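Local coordinates for ferric vibriobactin ABC transporter, periplasmic ferric vibriobactin-binding protein (Vibrio cholerae, PDB 3R5S) that probably binds the iron-loaded siderophore ferric vibriobactin in the periplasm and delivers it to an ABC transporter for iron uptake, at residues T234-Q239 / L263-F268; A227-L232 / Q259-G264; F56-K61 / R269-S274. One frame throughout, in Å; residues are numbered along the deposited sequence.

Interaction 1 of 3, residues T234-Q239 / L263-F268; sequences TMTDQQ and LGENSF
E265 and T236 meet through their side chains. The glutamate CB leads off away from residues 234-239, but the bend at chi2 (-67°) folds the chain back across them. CG then rests against the methyl of T236, 3.6 Å from CG2, and OE2 lies over the same methyl. At the tip OE2 falls 2.4 Å from Q239 NE2, a hydrogen bond so short that its modelled length is doubtful; amide and carboxylate are turned well out of plane with each other. This glutamate belongs to a type I turn, G264 to S267, that follows strand 260-262, while T236 is the N-cap of helix 237-244, its OG1 accepting from Q239 N. Serine suits position 267: its OG takes the N-H of T234 (2.8 Å, 163°) and donates to G264 O, so one atom ties the turn to the neighbouring loop. G264 has backbone angles that a CB would hardly tolerate, and its N bonds M235 O at 2.8 Å from above the carbonyl plane. T234 OG1 lies at the F268 ring edge, 3.4 Å from F268 CB, and a water bridges E265 O to F268 N.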
loop_
_atom_site.group_PDB
_atom_site.type_symbol
_atom_site.label_atom_id
_atom_site.label_comp_id
_atom_site.label_asym_id
_atom_site.label_seq_id
_atom_site.Cartn_x
_atom_site.Cartn_y
_atom_site.Cartn_z
ATOM N N THR A 234 -1.065 10.283 -4.906
ATOM C CA THR A 234 -1.085 9.839 -6.298
ATOM C C THR A 234 -0.675 10.930 -7.289
ATOM O O THR A 234 -1.149 10.961 -8.423
ATOM C CB THR A 234 -2.484 9.258 -6.673
ATOM O OG1 THR A 234 -2.886 8.303 -5.682
ATOM C CG2 THR A 234 -2.454 8.564 -8.029
HETATM N N MSE A 235 0.202 11.830 -6.857
HETATM C CA MSE A 235 0.604 12.957 -7.693
HETATM C C MSE A 235 2.118 13.185 -7.695
HETATM O O MSE A 235 2.783 13.079 -6.659
HETATM C CB MSE A 235 -0.090 14.257 -7.253
HETATM C CG MSE A 235 -1.541 14.425 -7.707
HETATM SE SE MSE A 235 -2.180 16.118 -7.490
HETATM C CE MSE A 235 -3.663 15.963 -8.457
ATOM N N THR A 236 2.644 13.502 -8.873
ATOM C CA THR A 236 3.992 14.024 -9.023
ATOM C C THR A 236 3.955 15.531 -8.774
ATOM O O THR A 236 2.884 16.145 -8.780
ATOM C CB THR A 236 4.488 13.826 -10.456
ATOM O OG1 THR A 236 3.645 14.561 -11.355
ATOM C CG2 THR A 236 4.458 12.354 -10.836
ATOM N N ASP A 237 5.116 16.145 -8.583
ATOM C CA ASP A 237 5.149 17.596 -8.411
ATOM C C ASP A 237 4.548 18.333 -9.611
ATOM O O ASP A 237 3.876 19.358 -9.451
ATOM C CB ASP A 237 6.568 18.087 -8.112
ATOM C CG ASP A 237 6.979 17.820 -6.671
ATOM O OD1 ASP A 237 6.086 17.638 -5.817
ATOM O OD2 ASP A 237 8.185 17.804 -6.385
ATOM N N GLN A 238 4.786 17.815 -10.811
ATOM C CA GLN A 238 4.205 18.419 -12.003
ATOM C C GLN A 238 2.685 18.439 -11.885
ATOM O O GLN A 238 2.043 19.441 -12.192
ATOM C CB GLN A 238 4.641 17.679 -13.273
ATOM C CG GLN A 238 5.989 18.144 -13.818
ATOM C CD GLN A 238 5.941 19.548 -14.414
ATOM O OE1 GLN A 238 4.938 19.953 -15.003
ATOM N NE2 GLN A 238 7.031 20.295 -14.261
ATOM N N GLN A 239 2.112 17.335 -11.416
ATOM C CA GLN A 239 0.658 17.249 -11.297
ATOM C C GLN A 239 0.165 18.137 -10.157
ATOM O O GLN A 239 -0.944 18.666 -10.208
ATOM C CB GLN A 239 0.217 15.792 -11.120
ATOM C CG GLN A 239 0.416 14.952 -12.399
ATOM C CD GLN A 239 0.374 13.457 -12.145
ATOM O OE1 GLN A 239 0.300 12.659 -13.083
ATOM N NE2 GLN A 239 0.427 13.068 -10.877
ATOM N N LEU A 263 3.233 13.147 -3.291
ATOM C CA LEU A 263 3.716 11.929 -2.644
ATOM C C LEU A 263 4.085 10.858 -3.661
ATOM O O LEU A 263 4.593 9.792 -3.303
ATOM C CB LEU A 263 2.692 11.373 -1.654
ATOM C CG LEU A 263 2.683 11.955 -0.242
ATOM C CD1 LEU A 263 1.599 11.273 0.564
ATOM C CD2 LEU A 263 4.030 11.807 0.463
ATOM N N GLY A 264 3.823 11.120 -4.932
ATOM C CA GLY A 264 4.245 10.184 -5.961
ATOM C C GLY A 264 3.112 9.385 -6.553
ATOM O O GLY A 264 2.069 9.205 -5.921
ATOM N N GLU A 265 3.330 8.897 -7.771
ATOM C CA GLU A 265 2.286 8.248 -8.548
ATOM C C GLU A 265 1.723 6.997 -7.889
ATOM O O GLU A 265 0.593 6.615 -8.169
ATOM C CB GLU A 265 2.802 7.893 -9.950
ATOM C CG GLU A 265 2.975 9.084 -10.887
ATOM C CD GLU A 265 1.655 9.746 -11.264
ATOM O OE1 GLU A 265 0.841 9.128 -11.988
ATOM O OE2 GLU A 265 1.433 10.893 -10.835
ATOM N N ASN A 266 2.504 6.353 -7.029
ATOM C CA ASN A 266 2.090 5.063 -6.481
ATOM C C ASN A 266 1.613 5.140 -5.030
ATOM O O ASN A 266 1.501 4.118 -4.354
ATOM C CB ASN A 266 3.227 4.045 -6.598
ATOM C CG ASN A 266 3.707 3.860 -8.024
ATOM O OD1 ASN A 266 2.917 3.890 -8.963
ATOM N ND2 ASN A 266 5.011 3.650 -8.192
ATOM N N SER A 267 1.291 6.349 -4.572
ATOM C CA SER A 267 1.014 6.583 -3.149
ATOM C C SER A 267 -0.458 6.457 -2.710
ATOM O O SER A 267 -0.792 6.748 -1.554
ATOM C CB SER A 267 1.585 7.940 -2.719
ATOM O OG SER A 267 0.919 9.006 -3.379
ATOM N N PHE A 268 -1.336 6.008 -3.602
ATOM C CA PHE A 268 -2.718 5.770 -3.184
ATOM C C PHE A 268 -2.788 4.797 -2.007
ATOM O O PHE A 268 -3.481 5.044 -1.014
ATOM C CB PHE A 268 -3.580 5.246 -4.327
ATOM C CG PHE A 268 -5.018 5.025 -3.929
ATOM C CD1 PHE A 268 -5.881 6.098 -3.788
ATOM C CD2 PHE A 268 -5.497 3.750 -3.683
ATOM C CE1 PHE A 268 -7.198 5.906 -3.410
ATOM C CE2 PHE A 268 -6.811 3.553 -3.306
ATOM C CZ PHE A 268 -7.663 4.633 -3.169
HETATM O O HOH W 1 -1.198 5.524 -6.470
#

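Interaction 2 of 3, residues A227-L232 / Q259-G264; sequences AETTFL and QVYGLG
T230, F231 and L232 pair with V260, Y261 and G262 as neighbouring parallel strands of the C-terminal mixed sheet, with helices 237-244 and 253-256 between them in sequence, a beta-alpha-beta crossover. The strand segments run 4.7 Å apart at an angle of 20°. Backbone bonds alternate across the gap: T230 N to Q259 O, Y261 N to T230 O and L232 N to Y261 O, each 2.9 Å, and L263 N to L232 O at 2.8 Å. Among apolar contacts, F231 and Y261 share one face of the sheet; their rings meet obliquely, F231 CE1 lying 3.9 Å from Y261 CD2. The large flat residues fill this face beneath helix 272-286, where F286 meets the Y261 ring edge-to-face. L263 crosses F231 at about a right angle, its CG 3.7 Å from F231 CB. On the other face, V260, which is beta-branched, and L232 pack against F243 of helix 237-244, with V260 CG1 and L232 CD1 tightly pressed. T230 shares that face, and its hydroxyl bonds N166 and S254. Polar side-chain bonds gather at the strands' start: the Q259 chain, extended beyond CG, carries NE2 to weak bonds with E228 O (3.0 Å) and T229 OG1 (3.1 Å).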
loop_
_atom_site.group_PDB
_atom_site.type_symbol
_atom_site.label_atom_id
_atom_site.label_comp_id
_atom_site.label_asym_id
_atom_site.label_seq_id
_atom_site.Cartn_x
_atom_site.Cartn_y
_atom_site.Cartn_z
ATOM N N ALA A 227 -2.607 23.480 7.702
ATOM C CA ALA A 227 -1.210 23.058 7.743
ATOM C C ALA A 227 -0.329 23.903 6.835
ATOM O O ALA A 227 -0.753 24.341 5.769
ATOM C CB ALA A 227 -1.051 21.573 7.396
ATOM N N GLU A 228 0.918 24.074 7.253
ATOM C CA GLU A 228 1.906 24.821 6.493
ATOM C C GLU A 228 2.458 24.013 5.323
ATOM O O GLU A 228 3.067 24.569 4.404
ATOM C CB GLU A 228 3.036 25.267 7.417
ATOM C CG GLU A 228 2.597 26.259 8.502
ATOM C CD GLU A 228 2.254 25.594 9.831
ATOM O OE1 GLU A 228 1.877 24.405 9.836
ATOM O OE2 GLU A 228 2.370 26.265 10.881
ATOM N N THR A 229 2.225 22.705 5.339
ATOM C CA THR A 229 2.693 21.841 4.255
ATOM C C THR A 229 1.589 20.902 3.786
ATOM O O THR A 229 0.799 20.404 4.592
ATOM C CB THR A 229 3.916 21.010 4.702
ATOM O OG1 THR A 229 5.045 21.872 4.883
ATOM C CG2 THR A 229 4.266 19.926 3.681
ATOM N N THR A 230 1.534 20.652 2.482
ATOM C CA THR A 230 0.575 19.686 1.956
ATOM C C THR A 230 1.261 18.618 1.131
ATOM O O THR A 230 2.062 18.936 0.239
ATOM C CB THR A 230 -0.472 20.351 1.055
ATOM O OG1 THR A 230 -1.294 21.229 1.836
ATOM C CG2 THR A 230 -1.332 19.285 0.390
ATOM N N PHE A 231 0.934 17.357 1.422
ATOM C CA PHE A 231 1.393 16.231 0.608
ATOM C C PHE A 231 0.233 15.676 -0.194
ATOM O O PHE A 231 -0.819 15.382 0.364
ATOM C CB PHE A 231 1.992 15.133 1.488
ATOM C CG PHE A 231 3.318 15.497 2.087
ATOM C CD1 PHE A 231 4.481 15.470 1.315
ATOM C CD2 PHE A 231 3.408 15.873 3.419
ATOM C CE1 PHE A 231 5.711 15.805 1.869
ATOM C CE2 PHE A 231 4.637 16.210 3.972
ATOM C CZ PHE A 231 5.784 16.173 3.201
ATOM N N LEU A 232 0.431 15.529 -1.502
ATOM C CA LEU A 232 -0.640 15.145 -2.413
ATOM C C LEU A 232 -0.557 13.688 -2.862
ATOM O O LEU A 232 0.448 13.250 -3.425
ATOM C CB LEU A 232 -0.659 16.075 -3.633
ATOM C CG LEU A 232 -0.946 17.550 -3.313
ATOM C CD1 LEU A 232 -0.663 18.427 -4.517
ATOM C CD2 LEU A 232 -2.387 17.705 -2.869
ATOM N N GLN A 259 4.846 25.123 -0.179
ATOM C CA GLN A 259 5.222 23.843 0.421
ATOM C C GLN A 259 4.170 22.794 0.112
ATOM O O GLN A 259 3.537 22.222 1.007
ATOM C CB GLN A 259 5.462 24.001 1.924
ATOM C CG GLN A 259 6.658 24.912 2.179
ATOM C CD GLN A 259 6.893 25.252 3.633
ATOM O OE1 GLN A 259 7.853 25.951 3.959
ATOM N NE2 GLN A 259 6.030 24.772 4.509
ATOM N N VAL A 260 3.983 22.568 -1.184
ATOM C CA VAL A 260 3.041 21.574 -1.684
ATOM C C VAL A 260 3.842 20.550 -2.467
ATOM O O VAL A 260 4.552 20.896 -3.410
ATOM C CB VAL A 260 1.980 22.220 -2.583
ATOM C CG1 VAL A 260 1.100 21.148 -3.210
ATOM C CG2 VAL A 260 1.128 23.197 -1.768
ATOM N N TYR A 261 3.724 19.286 -2.080
ATOM C CA TYR A 261 4.623 18.262 -2.600
ATOM C C TYR A 261 3.864 17.006 -2.967
ATOM O O TYR A 261 3.077 16.506 -2.170
ATOM C CB TYR A 261 5.661 17.904 -1.547
ATOM C CG TYR A 261 6.386 19.077 -0.961
ATOM C CD1 TYR A 261 7.203 19.872 -1.746
ATOM C CD2 TYR A 261 6.269 19.378 0.396
ATOM C CE1 TYR A 261 7.877 20.939 -1.201
ATOM C CE2 TYR A 261 6.936 20.446 0.945
ATOM C CZ TYR A 261 7.741 21.217 0.142
ATOM O OH TYR A 261 8.412 22.286 0.688
ATOM N N GLY A 262 4.098 16.488 -4.170
ATOM C CA GLY A 262 3.512 15.212 -4.531
ATOM C C GLY A 262 4.096 14.045 -3.754
ATOM O O GLY A 262 5.312 13.943 -3.582
ATOM N N LEU A 263 3.233 13.147 -3.291
ATOM C CA LEU A 263 3.716 11.929 -2.644
ATOM C C LEU A 263 4.085 10.858 -3.661
ATOM O O LEU A 263 4.593 9.792 -3.303
ATOM C CB LEU A 263 2.692 11.373 -1.654
ATOM C CG LEU A 263 2.683 11.955 -0.242
ATOM C CD1 LEU A 263 1.599 11.273 0.564
ATOM C CD2 LEU A 263 4.030 11.807 0.463
ATOM N N GLY A 264 3.823 11.120 -4.932
ATOM C CA GLY A 264 4.245 10.184 -5.961
ATOM C C GLY A 264 3.112 9.385 -6.553
ATOM O O GLY A 264 2.069 9.205 -5.921
#

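Interaction 3 of 3, residues F56-K61 / R269-S274; sequences FEQWRK and RIDLFS
Q58 lies against the first turn of helix 272-286, with its CG over S274 and 3.4 Å from S274 CB. The chain bends at chi2 (85°), which carries the amide round toward D271 and sets it almost parallel to the carboxylate. A small residue suits position 274, because it lets the methylenes of Q58 come close to the helix backbone. W59 approaches D271 differently. The two side chains cross at about a right angle, the ring and carboxylate planes 48° apart, and the indole presents its edge: D271 OD2 is in the ring plane, 3.8 Å from W59 CD1. Beside that edge a water accepts from W59 NE1 (2.8 Å) and donates to D271 OD2 (3.0 Å), so the buried indole N-H reaches the acid indirectly. F273 meets Q58 and W59 instead. Its CB is 3.5 Å from Q58 O, and its ring meets the tryptophan obliquely, CD2 touching W59 CB at 3.8 Å.

D271 is held in this orientation by a capping box. As N-cap of helix 272-286 it accepts the S274 N-H at OD1, nearly straight at 169°, and more weakly that of F273, while S274 OG accepts from D271 N and donates to R269 O. Aspartate suits the place because its short chain can curl back onto the helix start, whose dipole would probably stabilise the negative charge. With OD1 engaged by the helix, OD2 is turned to the tryptophan and its water.

W59 is itself an N-cap, of helix 60-65, and packs on T34 and L38 of helix 31-39. The contact therefore brings the start of helix 272-286, which continues along the C-terminal sheet, against the loop and helices flanking the N-terminal parallel sheet.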
loop_
_atom_site.group_PDB
_atom_site.type_symbol
_atom_site.label_atom_id
_atom_site.label_comp_id
_atom_site.label_asym_id
_atom_site.label_seq_id
_atom_site.Cartn_x
_atom_site.Cartn_y
_atom_site.Cartn_z
ATOM N N PHE A 56 1.098 -3.580 -10.179
ATOM C CA PHE A 56 1.282 -2.253 -9.603
ATOM C C PHE A 56 2.711 -1.778 -9.805
ATOM O O PHE A 56 3.670 -2.509 -9.544
ATOM C CB PHE A 56 0.932 -2.239 -8.119
ATOM C CG PHE A 56 -0.536 -2.259 -7.851
ATOM C CD1 PHE A 56 -1.377 -1.385 -8.508
ATOM C CD2 PHE A 56 -1.073 -3.139 -6.933
ATOM C CE1 PHE A 56 -2.728 -1.391 -8.265
ATOM C CE2 PHE A 56 -2.432 -3.150 -6.687
ATOM C CZ PHE A 56 -3.257 -2.278 -7.350
ATOM N N GLU A 57 2.851 -0.541 -10.262
ATOM C CA GLU A 57 4.155 -0.030 -10.680
ATOM C C GLU A 57 5.227 0.028 -9.568
ATOM O O GLU A 57 6.419 -0.068 -9.880
ATOM C CB GLU A 57 3.992 1.335 -11.369
ATOM C CG GLU A 57 5.255 1.879 -11.992
ATOM C CD GLU A 57 5.741 1.044 -13.169
ATOM O OE1 GLU A 57 4.962 0.222 -13.710
ATOM O OE2 GLU A 57 6.911 1.220 -13.557
ATOM N N GLN A 58 4.826 0.174 -8.295
ATOM C CA GLN A 58 5.813 0.162 -7.192
ATOM C C GLN A 58 6.657 -1.104 -7.180
ATOM O O GLN A 58 7.783 -1.083 -6.687
ATOM C CB GLN A 58 5.201 0.206 -5.779
ATOM C CG GLN A 58 4.038 1.084 -5.511
ATOM C CD GLN A 58 2.753 0.410 -5.868
ATOM O OE1 GLN A 58 2.106 -0.273 -5.046
ATOM N NE2 GLN A 58 2.352 0.612 -7.091
ATOM N N TRP A 59 6.092 -2.220 -7.646
ATOM C CA TRP A 59 6.800 -3.507 -7.570
ATOM C C TRP A 59 6.828 -4.299 -8.875
ATOM O O TRP A 59 7.415 -5.376 -8.933
ATOM C CB TRP A 59 6.269 -4.396 -6.425
ATOM C CG TRP A 59 4.767 -4.622 -6.369
ATOM C CD1 TRP A 59 3.883 -4.048 -5.499
ATOM C CD2 TRP A 59 3.994 -5.501 -7.194
ATOM N NE1 TRP A 59 2.606 -4.504 -5.742
ATOM C CE2 TRP A 59 2.652 -5.403 -6.773
ATOM C CE3 TRP A 59 4.309 -6.375 -8.241
ATOM C CZ2 TRP A 59 1.626 -6.131 -7.372
ATOM C CZ3 TRP A 59 3.292 -7.090 -8.833
ATOM C CH2 TRP A 59 1.964 -6.967 -8.400
ATOM N N ARG A 60 6.185 -3.783 -9.915
ATOM C CA ARG A 60 6.172 -4.476 -11.202
ATOM C C ARG A 60 7.553 -5.026 -11.595
ATOM O O ARG A 60 7.680 -6.190 -11.950
ATOM C CB ARG A 60 5.685 -3.549 -12.318
ATOM C CG ARG A 60 5.693 -4.222 -13.689
ATOM C CD ARG A 60 5.264 -3.268 -14.796
ATOM N NE ARG A 60 6.113 -2.083 -14.816
ATOM C CZ ARG A 60 7.319 -2.031 -15.370
ATOM N NH1 ARG A 60 7.831 -3.100 -15.978
ATOM N NH2 ARG A 60 8.019 -0.900 -15.314
ATOM N N LYS A 61 8.568 -4.167 -11.579
ATOM C CA LYS A 61 9.912 -4.567 -12.004
ATOM C C LYS A 61 10.459 -5.712 -11.173
ATOM O O LYS A 61 11.199 -6.566 -11.679
ATOM C CB LYS A 61 10.880 -3.376 -11.965
ATOM C CG LYS A 61 10.550 -2.248 -12.956
ATOM C CD LYS A 61 11.601 -1.147 -12.871
ATOM C CE LYS A 61 11.280 0.014 -13.793
ATOM N NZ LYS A 61 12.310 1.089 -13.700
ATOM N N ARG A 269 -2.063 3.692 -2.133
ATOM C CA ARG A 269 -2.092 2.625 -1.138
ATOM C C ARG A 269 -0.678 2.392 -0.629
ATOM O O ARG A 269 0.272 2.425 -1.409
ATOM C CB ARG A 269 -2.619 1.332 -1.770
ATOM C CG ARG A 269 -3.391 0.419 -0.824
ATOM C CD ARG A 269 -4.817 0.945 -0.636
ATOM N NE ARG A 269 -5.700 0.140 0.222
ATOM C CZ ARG A 269 -5.330 -0.689 1.202
ATOM N NH1 ARG A 269 -6.270 -1.328 1.881
ATOM N NH2 ARG A 269 -4.050 -0.893 1.526
ATOM N N ILE A 270 -0.532 2.169 0.672
ATOM C CA ILE A 270 0.797 1.943 1.220
ATOM C C ILE A 270 1.130 0.464 1.337
ATOM O O ILE A 270 0.442 -0.286 2.042
ATOM C CB ILE A 270 0.973 2.577 2.602
ATOM C CG1 ILE A 270 0.529 4.046 2.597
ATOM C CG2 ILE A 270 2.418 2.430 3.068
ATOM C CD1 ILE A 270 1.339 4.974 1.706
ATOM N N ASP A 271 2.175 0.050 0.622
ATOM C CA ASP A 271 2.812 -1.226 0.868
ATOM C C ASP A 271 4.307 -0.970 1.015
ATOM O O ASP A 271 4.743 0.185 1.011
ATOM C CB ASP A 271 2.476 -2.259 -0.229
ATOM C CG ASP A 271 2.952 -1.846 -1.615
ATOM O OD1 ASP A 271 4.038 -1.247 -1.737
ATOM O OD2 ASP A 271 2.247 -2.167 -2.592
ATOM N N LEU A 272 5.101 -2.021 1.175
ATOM C CA LEU A 272 6.517 -1.817 1.447
ATOM C C LEU A 272 7.157 -0.973 0.370
ATOM O O LEU A 272 7.976 -0.087 0.647
ATOM C CB LEU A 272 7.246 -3.157 1.530
ATOM C CG LEU A 272 8.763 -3.020 1.466
ATOM C CD1 LEU A 272 9.250 -2.234 2.667
ATOM C CD2 LEU A 272 9.399 -4.392 1.437
ATOM N N PHE A 273 6.773 -1.250 -0.870
ATOM C CA PHE A 273 7.439 -0.654 -2.012
ATOM C C PHE A 273 7.011 0.786 -2.284
ATOM O O PHE A 273 7.858 1.631 -2.592
ATOM C CB PHE A 273 7.281 -1.577 -3.221
ATOM C CG PHE A 273 7.856 -2.946 -2.971
ATOM C CD1 PHE A 273 9.226 -3.130 -2.932
ATOM C CD2 PHE A 273 7.028 -4.035 -2.728
ATOM C CE1 PHE A 273 9.771 -4.383 -2.670
ATOM C CE2 PHE A 273 7.568 -5.298 -2.466
ATOM C CZ PHE A 273 8.938 -5.468 -2.438
ATOM N N SER A 274 5.713 1.081 -2.161
ATOM C CA SER A 274 5.265 2.465 -2.314
ATOM C C SER A 274 5.691 3.288 -1.107
ATOM O O SER A 274 5.997 4.478 -1.241
ATOM C CB SER A 274 3.754 2.558 -2.512
ATOM O OG SER A 274 3.056 2.086 -1.373
HETATM O O HOH W 2 0.554 -4.278 -3.885
#

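Overall arrangement
The contacts run from the C-terminal lobe toward the N-terminal one. Interactions 1 and 2 have centres 10 Å apart and share L263 and G264; D237 OD1 of interaction 1 reaches G262 N of interaction 2, tying the start of helix 237-244 to strand 260-262. The centre of interaction 3 lies about 13 Å from that of interaction 1, which it touches through N266 packed on Q58, and about 20 Å from that of interaction 2. Along the chain, residues 56-61 come first, then 227-232, 234-239 and 259-274. That run links sheet edge, turn and the start of helix 272-286, which meets the N-terminal lobe. In related binding proteins, and probably here, the ligand lies in the cleft between lobes.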